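Local coordinates for glutamate receptor kainate-like protein (Pleurobrachia bachei, PDB 4ZDM), which binds glycine in the clamshell ligand-binding domain of an ionotropic glutamate receptor and probably gates an ion channel in response, at residues Pro61-Lys69 / Val144-Leu152; Asp104-Met112 / Lys228-Arg239. One frame throughout, in Å; residues are numbered along the deposited sequence.

Interaction 1: residues Pro61-Lys69 / Val144-Leu152; sequences PEDLKFGGK and VDSRNPELL. With NA (sodium ion), chain E; GLY (glycine), chain B.
S146, F66 and R147 carry this contact, in which two loops meet beside bound glycine in the clamshell (periplasmic-binding-protein-like) ligand-binding domain of an ionotropic glutamate receptor. The one direct hydrogen bond between the segments runs from G67 N to S146 O, 2.9 Å, in the carbonyl plane and nearly straight at 162°. S146 stands at the third place of a type II turn from V144 to R147; G68, having no side chain, lets it come close, S146 CB lying 3.7 Å from G68 N. The serine hydroxyl donates to D145 OD2, while S146 N gives its hydrogen to E150 OE1. The two acidic side chains suit their place because their remaining oxygens, D145 OD1 at 2.4 Å and E150 OE2, bind a sodium ion together with a water, which ties the turn to the start of helix 148-155. K65 reaches D145 mainly through a water that accepts from NZ and donates to OD2, the direct salt bridge being long.

Deeper in, R147 is extended from CG to NE (chi1 -171°), which carries its guanidinium edge-on over one face of the F66 ring. NH1 lies 3.3 Å above that face, offset toward the rim, with the two planes 84° apart, a cation-pi contact; E17 and D190 take the arginine's charge in salt bridges. Ligand CA sits over one guanidinium face. Shortening F66 to an alanine is likely to open a gap beside the ligand and leave R147 NH1 without the ring it rests on. R101, S96, A94 and E191 also hydrogen-bond the ligand. At the helix start N148 N donates to glycine O at 2.9 Å, while F66 CB and R147 CG each touch that oxygen at 3.4 Å.

Interaction 2: residues Asp104-Met112 / Lys228-Arg239; sequences DIDFSLSMM and KNLVDTFMLGIR
L109 and D232 bring the backbones closest, their CA atoms 5.1 Å apart, where the extended segment 104-112 passes over the face of helix 228-240. D232 suits this spot because its carboxylate serves both sides: OD1 accepts from L109 N at 2.8 Å, the donor standing well above the carboxylate plane, while OD2 offers its syn lone pair to K228 NZ in a salt bridge one helical turn back. The chain of K228 crosses D106 at about a right angle and lays CE on F107 O.

L109, which has the largest share of the contact, spreads its branches over the helix. CD1 meets L236 CB at 3.8 Å, and CD2 packs on M235 CG and rests 3.4 Å above one guanidinium face of R239. Bent at chi3 (73°), R239 turns NH1 back to S110 O, 2.9 Å, and a water bridges that nitrogen to S110 N. M235, bent at chi2 and chi3, sets CG against L109 O and curls CE toward S108 OG, a hydroxyl that donates to L109 O and is also hydrogen-bonded to F219 N. The chain from S108 to M111 is thus laid on helix 228-240, next to strand 205-221 of the clamshell's sheet.

How the interactions relate
Both contacts are partly buried, yet they hold different elements of the clamshell. Interaction 1 lies nearer the middle of the chain and brings loop 61-69 to the turn leading into helix 148-155 beside the ligand; its chemistry is mostly polar, with a sodium ion, ordered waters, and an arginine shared between aromatic ring and acids. Interaction 2, its centre about 22 Å from that of interaction 1, joins the chain just after F107 to helix 228-240 through leucine and methionine packing bordered by charged groups, and binds no ligand itself. The segments alternate along the chain, and the two sites touch where K69 CD packs 3.9 Å from D104 OD2.

Interaction 1: residues Pro61-Lys69 / Val144-Leu152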
loop_
_atom_site.group_PDB
_atom_site.type_symbol
_atom_site.label_atom_id
_atom_site.label_comp_id
_atom_site.label_asym_id
_atom_site.label_seq_id
_atom_site.Cartn_x
_atom_site.Cartn_y
_atom_site.Cartn_z
ATOM N N PRO A 61 -9.412 -6.122 7.426
ATOM C CA PRO A 61 -9.667 -4.979 8.314
ATOM C C PRO A 61 -9.662 -5.398 9.758
ATOM O O PRO A 61 -10.155 -6.461 10.112
ATOM C CB PRO A 61 -11.057 -4.498 7.906
ATOM C CG PRO A 61 -11.656 -5.644 7.192
ATOM C CD PRO A 61 -10.542 -6.404 6.545
ATOM N N GLU A 62 -9.138 -4.512 10.597
ATOM C CA GLU A 62 -9.114 -4.792 12.032
ATOM C C GLU A 62 -10.494 -5.139 12.597
ATOM O O GLU A 62 -10.635 -6.019 13.461
ATOM C CB GLU A 62 -8.524 -3.581 12.763
ATOM C CG GLU A 62 -7.158 -3.182 12.223
ATOM C CD GLU A 62 -6.547 -2.009 12.962
ATOM O OE1 GLU A 62 -6.919 -1.775 14.137
ATOM O OE2 GLU A 62 -5.695 -1.323 12.359
ATOM N N ASP A 63 -11.515 -4.432 12.118
ATOM C CA ASP A 63 -12.866 -4.595 12.641
ATOM C C ASP A 63 -13.656 -5.769 12.082
ATOM O O ASP A 63 -14.756 -6.052 12.577
ATOM C CB ASP A 63 -13.640 -3.277 12.481
ATOM C CG ASP A 63 -13.978 -2.881 11.036
ATOM O OD1 ASP A 63 -13.787 -3.732 10.134
ATOM O OD2 ASP A 63 -14.403 -1.700 10.884
ATOM N N LEU A 64 -13.069 -6.476 11.110
ATOM C CA LEU A 64 -13.651 -7.647 10.499
ATOM C C LEU A 64 -15.080 -7.396 9.978
ATOM O O LEU A 64 -15.920 -8.305 9.878
ATOM C CB LEU A 64 -13.596 -8.806 11.485
ATOM C CG LEU A 64 -12.221 -9.442 11.653
ATOM C CD1 LEU A 64 -12.295 -10.420 12.832
ATOM C CD2 LEU A 64 -11.758 -10.152 10.391
ATOM N N LYS A 65 -15.336 -6.176 9.505
ATOM C CA LYS A 65 -16.630 -5.799 8.945
ATOM C C LYS A 65 -16.566 -5.638 7.423
ATOM O O LYS A 65 -15.548 -5.199 6.886
ATOM C CB LYS A 65 -17.138 -4.489 9.538
ATOM C CG LYS A 65 -17.463 -4.567 11.071
ATOM C CD LYS A 65 -17.796 -3.248 11.608
ATOM C CE LYS A 65 -18.055 -3.343 13.115
ATOM N NZ LYS A 65 -18.248 -1.975 13.666
ATOM N N PHE A 66 -17.636 -6.006 6.739
ATOM C CA PHE A 66 -17.636 -5.856 5.276
ATOM C C PHE A 66 -17.731 -4.403 4.894
ATOM O O PHE A 66 -16.946 -3.896 4.101
ATOM C CB PHE A 66 -18.768 -6.689 4.662
ATOM C CG PHE A 66 -18.393 -8.121 4.446
ATOM C CD1 PHE A 66 -18.240 -9.012 5.513
ATOM C CD2 PHE A 66 -18.138 -8.616 3.175
ATOM C CE1 PHE A 66 -17.814 -10.319 5.276
ATOM C CE2 PHE A 66 -17.762 -9.937 2.962
ATOM C CZ PHE A 66 -17.590 -10.779 4.042
ATOM N N GLY A 67 -18.634 -3.671 5.483
ATOM C CA GLY A 67 -18.689 -2.254 5.251
ATOM C C GLY A 67 -20.074 -1.727 5.385
ATOM O O GLY A 67 -20.971 -1.956 4.578
ATOM N N GLY A 68 -20.248 -0.935 6.434
ATOM C CA GLY A 68 -21.443 -0.139 6.618
ATOM C C GLY A 68 -21.070 1.329 6.850
ATOM O O GLY A 68 -19.915 1.585 7.202
ATOM N N LYS A 69 -22.029 2.243 6.583
ATOM C CA LYS A 69 -21.836 3.723 6.604
ATOM C C LYS A 69 -22.512 4.332 7.824
ATOM O O LYS A 69 -23.721 4.196 7.949
ATOM C CB LYS A 69 -22.407 4.380 5.357
ATOM C CG LYS A 69 -22.025 5.838 5.247
ATOM C CD LYS A 69 -22.396 6.430 3.903
ATOM C CE LYS A 69 -23.888 6.489 3.709
ATOM N NZ LYS A 69 -24.241 7.462 2.642
ATOM N N VAL A 144 -26.401 -9.414 10.319
ATOM C CA VAL A 144 -25.051 -8.977 10.680
ATOM C C VAL A 144 -24.901 -7.475 10.576
ATOM O O VAL A 144 -25.266 -6.877 9.574
ATOM C CB VAL A 144 -23.992 -9.626 9.817
ATOM C CG1 VAL A 144 -22.601 -9.326 10.285
ATOM C CG2 VAL A 144 -24.177 -11.120 9.757
ATOM N N ASP A 145 -24.321 -6.860 11.595
ATOM C CA ASP A 145 -24.016 -5.441 11.510
ATOM C C ASP A 145 -23.003 -5.169 10.416
ATOM O O ASP A 145 -22.035 -5.910 10.251
ATOM C CB ASP A 145 -23.445 -4.922 12.833
ATOM C CG ASP A 145 -23.031 -3.463 12.758
ATOM O OD1 ASP A 145 -23.925 -2.599 12.840
ATOM O OD2 ASP A 145 -21.839 -3.191 12.556
ATOM N N SER A 146 -23.227 -4.074 9.690
ATOM C CA SER A 146 -22.280 -3.564 8.680
ATOM C C SER A 146 -22.038 -4.570 7.567
ATOM O O SER A 146 -20.969 -4.599 6.962
ATOM C CB SER A 146 -20.959 -3.139 9.320
ATOM O OG SER A 146 -21.167 -2.018 10.195
ATOM N N ARG A 147 -23.064 -5.327 7.216
ATOM C CA ARG A 147 -23.033 -6.252 6.101
ATOM C C ARG A 147 -24.233 -5.917 5.204
ATOM O O ARG A 147 -25.152 -5.245 5.626
ATOM C CB ARG A 147 -23.076 -7.699 6.625
ATOM C CG ARG A 147 -22.844 -8.759 5.621
ATOM C CD ARG A 147 -23.063 -10.125 6.248
ATOM N NE ARG A 147 -23.143 -11.252 5.338
ATOM C CZ ARG A 147 -22.112 -11.938 4.909
ATOM N NH1 ARG A 147 -20.867 -11.546 5.180
ATOM N NH2 ARG A 147 -22.337 -12.997 4.137
ATOM N N ASN A 148 -24.195 -6.329 3.937
ATOM C CA ASN A 148 -25.205 -5.906 2.969
ATOM C C ASN A 148 -26.674 -6.189 3.301
ATOM O O ASN A 148 -27.508 -5.321 3.057
ATOM C CB ASN A 148 -24.837 -6.541 1.636
ATOM C CG ASN A 148 -25.921 -6.390 0.574
ATOM O OD1 ASN A 148 -26.192 -5.301 0.070
ATOM N ND2 ASN A 148 -26.531 -7.525 0.206
ATOM N N PRO A 149 -27.039 -7.354 3.869
ATOM C CA PRO A 149 -28.472 -7.510 4.155
ATOM C C PRO A 149 -29.061 -6.410 5.041
ATOM O O PRO A 149 -30.115 -5.911 4.674
ATOM C CB PRO A 149 -28.554 -8.901 4.822
ATOM C CG PRO A 149 -27.351 -9.621 4.207
ATOM C CD PRO A 149 -26.292 -8.585 4.182
ATOM N N GLU A 150 -28.388 -6.023 6.134
ATOM C CA GLU A 150 -28.872 -4.962 7.009
ATOM C C GLU A 150 -28.985 -3.686 6.181
ATOM O O GLU A 150 -30.003 -3.005 6.274
ATOM C CB GLU A 150 -27.933 -4.752 8.183
ATOM C CG GLU A 150 -28.366 -3.638 9.137
ATOM C CD GLU A 150 -27.261 -3.204 10.097
ATOM O OE1 GLU A 150 -26.105 -2.951 9.672
ATOM O OE2 GLU A 150 -27.577 -3.110 11.302
ATOM N N LEU A 151 -27.949 -3.384 5.394
ATOM C CA LEU A 151 -27.864 -2.128 4.640
ATOM C C LEU A 151 -29.023 -2.103 3.653
ATOM O O LEU A 151 -29.667 -1.074 3.487
ATOM C CB LEU A 151 -26.526 -1.976 3.895
ATOM C CG LEU A 151 -25.181 -1.547 4.492
ATOM C CD1 LEU A 151 -24.168 -1.185 3.324
ATOM C CD2 LEU A 151 -25.332 -0.379 5.426
ATOM N N LEU A 152 -29.263 -3.210 2.934
ATOM C CA LEU A 152 -30.405 -3.305 2.017
ATOM C C LEU A 152 -31.742 -3.134 2.633
ATOM O O LEU A 152 -32.615 -2.449 2.099
ATOM C CB LEU A 152 -30.457 -4.673 1.320
ATOM C CG LEU A 152 -29.512 -4.861 0.177
ATOM C CD1 LEU A 152 -29.724 -6.269 -0.393
ATOM C CD2 LEU A 152 -29.654 -3.769 -0.918
HETATM NA NA NA E . -26.301 -2.692 13.214
HETATM N N GLY B . -21.162 -10.229 0.940
HETATM C CA GLY B . -21.435 -9.425 2.160
HETATM C C GLY B . -21.324 -7.953 1.968
HETATM O O GLY B . -21.647 -7.161 2.867
HETATM O OXT GLY B . -20.882 -7.480 0.877
HETATM O O HOH W 1 -20.934 -0.801 13.168
HETATM O O HOH W 2 -19.819 -7.161 8.496
HETATM O O HOH W 3 -27.971 -0.773 13.952
#

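Interaction 2: residues Asp104-Met112 / Lys228-Arg239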
loop_
_atom_site.group_PDB
_atom_site.type_symbol
_atom_site.label_atom_id
_atom_site.label_comp_id
_atom_site.label_asym_id
_atom_site.label_seq_id
_atom_site.Cartn_x
_atom_site.Cartn_y
_atom_site.Cartn_z
ATOM N N ASP A 104 -20.434 5.760 -3.247
ATOM C CA ASP A 104 -19.120 6.140 -2.771
ATOM C C ASP A 104 -17.942 5.295 -3.333
ATOM O O ASP A 104 -16.825 5.780 -3.330
ATOM C CB ASP A 104 -19.073 6.084 -1.253
ATOM C CG ASP A 104 -19.944 7.135 -0.588
ATOM O OD1 ASP A 104 -20.221 8.186 -1.230
ATOM O OD2 ASP A 104 -20.342 6.906 0.578
ATOM N N ILE A 105 -18.175 4.056 -3.786
ATOM C CA ILE A 105 -17.173 3.234 -4.472
ATOM C C ILE A 105 -17.778 2.677 -5.752
ATOM O O ILE A 105 -18.991 2.735 -5.954
ATOM C CB ILE A 105 -16.675 2.086 -3.580
ATOM C CG1 ILE A 105 -17.791 1.101 -3.230
ATOM C CG2 ILE A 105 -16.032 2.668 -2.322
ATOM C CD1 ILE A 105 -17.234 -0.259 -2.700
ATOM N N ASP A 106 -16.913 2.165 -6.597
ATOM C CA ASP A 106 -17.318 1.425 -7.800
ATOM C C ASP A 106 -17.285 -0.066 -7.542
ATOM O O ASP A 106 -16.579 -0.565 -6.638
ATOM C CB ASP A 106 -16.405 1.716 -8.973
ATOM C CG ASP A 106 -16.756 2.999 -9.747
ATOM O OD1 ASP A 106 -17.804 3.625 -9.484
ATOM O OD2 ASP A 106 -15.961 3.308 -10.660
ATOM N N PHE A 107 -18.065 -0.781 -8.331
ATOM C CA PHE A 107 -18.085 -2.243 -8.350
ATOM C C PHE A 107 -17.635 -2.709 -9.716
ATOM O O PHE A 107 -18.027 -2.138 -10.752
ATOM C CB PHE A 107 -19.486 -2.756 -8.035
ATOM C CG PHE A 107 -19.848 -2.578 -6.613
ATOM C CD1 PHE A 107 -20.362 -1.380 -6.159
ATOM C CD2 PHE A 107 -19.624 -3.568 -5.707
ATOM C CE1 PHE A 107 -20.677 -1.202 -4.812
ATOM C CE2 PHE A 107 -19.928 -3.413 -4.375
ATOM C CZ PHE A 107 -20.452 -2.210 -3.917
ATOM N N SER A 108 -16.833 -3.750 -9.686
ATOM C CA SER A 108 -16.479 -4.435 -10.927
ATOM C C SER A 108 -17.680 -5.077 -11.544
ATOM O O SER A 108 -18.731 -5.233 -10.933
ATOM C CB SER A 108 -15.408 -5.508 -10.678
ATOM O OG SER A 108 -15.920 -6.663 -10.010
ATOM N N LEU A 109 -17.488 -5.507 -12.789
ATOM C CA LEU A 109 -18.371 -6.491 -13.379
ATOM C C LEU A 109 -18.486 -7.655 -12.400
ATOM O O LEU A 109 -17.501 -8.064 -11.778
ATOM C CB LEU A 109 -17.828 -6.904 -14.755
ATOM C CG LEU A 109 -18.641 -7.831 -15.607
ATOM C CD1 LEU A 109 -18.515 -7.386 -17.114
ATOM C CD2 LEU A 109 -18.124 -9.213 -15.404
ATOM N N SER A 110 -19.700 -8.194 -12.228
ATOM C CA SER A 110 -19.938 -9.103 -11.137
ATOM C C SER A 110 -19.474 -10.502 -11.371
ATOM O O SER A 110 -19.424 -10.974 -12.529
ATOM C CB SER A 110 -21.406 -9.074 -10.797
ATOM O OG SER A 110 -22.187 -9.518 -11.905
ATOM N N MET A 111 -19.131 -11.194 -10.284
ATOM C CA MET A 111 -18.763 -12.608 -10.353
ATOM C C MET A 111 -19.998 -13.525 -10.354
ATOM O O MET A 111 -19.947 -14.629 -10.883
ATOM C CB MET A 111 -17.783 -12.969 -9.206
ATOM C CG MET A 111 -18.283 -12.723 -7.820
ATOM S SD MET A 111 -17.025 -13.204 -6.599
ATOM C CE MET A 111 -16.482 -11.506 -6.449
ATOM N N MET A 112 -21.105 -13.093 -9.773
ATOM C CA MET A 112 -22.324 -13.866 -9.723
ATOM C C MET A 112 -23.418 -13.037 -9.101
ATOM O O MET A 112 -23.169 -11.944 -8.576
ATOM C CB MET A 112 -22.137 -15.151 -8.947
ATOM C CG MET A 112 -21.896 -14.933 -7.516
ATOM S SD MET A 112 -21.437 -16.475 -6.601
ATOM C CE MET A 112 -20.042 -16.996 -7.424
ATOM N N LYS A 228 -9.850 -0.471 -13.477
ATOM C CA LYS A 228 -11.185 -1.058 -13.517
ATOM C C LYS A 228 -11.506 -1.759 -14.844
ATOM O O LYS A 228 -12.040 -2.859 -14.829
ATOM C CB LYS A 228 -12.283 -0.028 -13.250
ATOM C CG LYS A 228 -13.672 -0.672 -13.151
ATOM C CD LYS A 228 -14.701 0.303 -12.686
ATOM C CE LYS A 228 -16.024 -0.380 -12.466
ATOM N NZ LYS A 228 -16.652 -0.905 -13.715
ATOM N N ASN A 229 -11.207 -1.143 -15.976
ATOM C CA ASN A 229 -11.568 -1.766 -17.217
ATOM C C ASN A 229 -10.863 -3.100 -17.426
ATOM O O ASN A 229 -11.463 -4.037 -17.951
ATOM C CB ASN A 229 -11.274 -0.824 -18.407
ATOM C CG ASN A 229 -12.180 0.396 -18.427
ATOM O OD1 ASN A 229 -13.280 0.389 -17.881
ATOM N ND2 ASN A 229 -11.712 1.458 -19.083
ATOM N N LEU A 230 -9.603 -3.225 -17.007
ATOM C CA LEU A 230 -8.882 -4.480 -17.137
ATOM C C LEU A 230 -9.440 -5.556 -16.211
ATOM O O LEU A 230 -9.547 -6.732 -16.578
ATOM C CB LEU A 230 -7.373 -4.286 -16.890
ATOM C CG LEU A 230 -6.630 -3.501 -17.986
ATOM C CD1 LEU A 230 -5.211 -3.251 -17.492
ATOM C CD2 LEU A 230 -6.599 -4.265 -19.257
ATOM N N VAL A 231 -9.822 -5.171 -15.002
ATOM C CA VAL A 231 -10.450 -6.099 -14.065
ATOM C C VAL A 231 -11.768 -6.600 -14.648
ATOM O O VAL A 231 -12.074 -7.771 -14.620
ATOM C CB VAL A 231 -10.659 -5.422 -12.706
ATOM C CG1 VAL A 231 -11.545 -6.189 -11.789
ATOM C CG2 VAL A 231 -9.329 -5.219 -12.002
ATOM N N ASP A 232 -12.562 -5.667 -15.153
ATOM C CA ASP A 232 -13.884 -6.015 -15.734
ATOM C C ASP A 232 -13.756 -6.990 -16.901
ATOM O O ASP A 232 -14.506 -7.958 -16.973
ATOM C CB ASP A 232 -14.612 -4.766 -16.180
ATOM C CG ASP A 232 -15.182 -3.934 -15.052
ATOM O OD1 ASP A 232 -15.137 -4.323 -13.878
ATOM O OD2 ASP A 232 -15.684 -2.809 -15.364
ATOM N N THR A 233 -12.791 -6.760 -17.784
ATOM C CA THR A 233 -12.590 -7.631 -18.947
ATOM C C THR A 233 -12.184 -9.019 -18.471
ATOM O O THR A 233 -12.689 -10.043 -18.970
ATOM C CB THR A 233 -11.559 -7.019 -19.853
ATOM O OG1 THR A 233 -12.160 -5.849 -20.454
ATOM C CG2 THR A 233 -11.165 -8.007 -20.954
ATOM N N PHE A 234 -11.260 -9.088 -17.507
ATOM C CA PHE A 234 -10.874 -10.387 -17.005
ATOM C C PHE A 234 -12.048 -11.109 -16.363
ATOM O O PHE A 234 -12.259 -12.314 -16.595
ATOM C CB PHE A 234 -9.734 -10.257 -15.981
ATOM C CG PHE A 234 -9.325 -11.572 -15.434
ATOM C CD1 PHE A 234 -8.464 -12.363 -16.149
ATOM C CD2 PHE A 234 -9.898 -12.057 -14.280
ATOM C CE1 PHE A 234 -8.153 -13.629 -15.727
ATOM C CE2 PHE A 234 -9.544 -13.356 -13.846
ATOM C CZ PHE A 234 -8.689 -14.076 -14.581
ATOM N N MET A 235 -12.825 -10.411 -15.523
ATOM C CA MET A 235 -13.907 -11.048 -14.843
ATOM C C MET A 235 -14.950 -11.575 -15.825
ATOM O O MET A 235 -15.511 -12.669 -15.637
ATOM C CB MET A 235 -14.541 -10.073 -13.853
ATOM C CG MET A 235 -15.519 -10.701 -12.909
ATOM S SD MET A 235 -14.715 -11.603 -11.572
ATOM C CE MET A 235 -14.468 -10.279 -10.399
ATOM N N LEU A 236 -15.230 -10.796 -16.840
ATOM C CA LEU A 236 -16.199 -11.216 -17.827
ATOM C C LEU A 236 -15.756 -12.474 -18.531
ATOM O O LEU A 236 -16.562 -13.368 -18.828
ATOM C CB LEU A 236 -16.456 -10.116 -18.839
ATOM C CG LEU A 236 -17.452 -10.468 -19.947
ATOM C CD1 LEU A 236 -18.848 -10.869 -19.459
ATOM C CD2 LEU A 236 -17.533 -9.288 -20.872
ATOM N N GLY A 237 -14.484 -12.587 -18.821
ATOM C CA GLY A 237 -14.027 -13.779 -19.507
ATOM C C GLY A 237 -14.251 -15.029 -18.702
ATOM O O GLY A 237 -14.776 -16.049 -19.209
ATOM N N ILE A 238 -13.869 -15.025 -17.431
ATOM C CA ILE A 238 -14.064 -16.212 -16.606
ATOM C C ILE A 238 -15.543 -16.414 -16.257
ATOM O O ILE A 238 -15.972 -17.543 -16.061
ATOM C CB ILE A 238 -13.206 -16.210 -15.338
ATOM C CG1 ILE A 238 -13.309 -14.948 -14.471
ATOM C CG2 ILE A 238 -11.746 -16.454 -15.739
ATOM C CD1 ILE A 238 -12.782 -15.126 -13.064
ATOM N N ARG A 239 -16.358 -15.372 -16.222
ATOM C CA ARG A 239 -17.776 -15.561 -15.997
ATOM C C ARG A 239 -18.429 -16.210 -17.196
ATOM O O ARG A 239 -19.134 -17.223 -17.063
ATOM C CB ARG A 239 -18.440 -14.197 -15.676
ATOM C CG ARG A 239 -19.899 -14.337 -15.222
ATOM C CD ARG A 239 -20.540 -13.024 -14.827
ATOM N NE ARG A 239 -20.833 -12.185 -15.966
ATOM C CZ ARG A 239 -21.230 -10.931 -15.895
ATOM N NH1 ARG A 239 -21.248 -10.299 -14.743
ATOM N NH2 ARG A 239 -21.624 -10.289 -16.968
HETATM O O HOH W 4 -21.825 -7.306 -14.067
#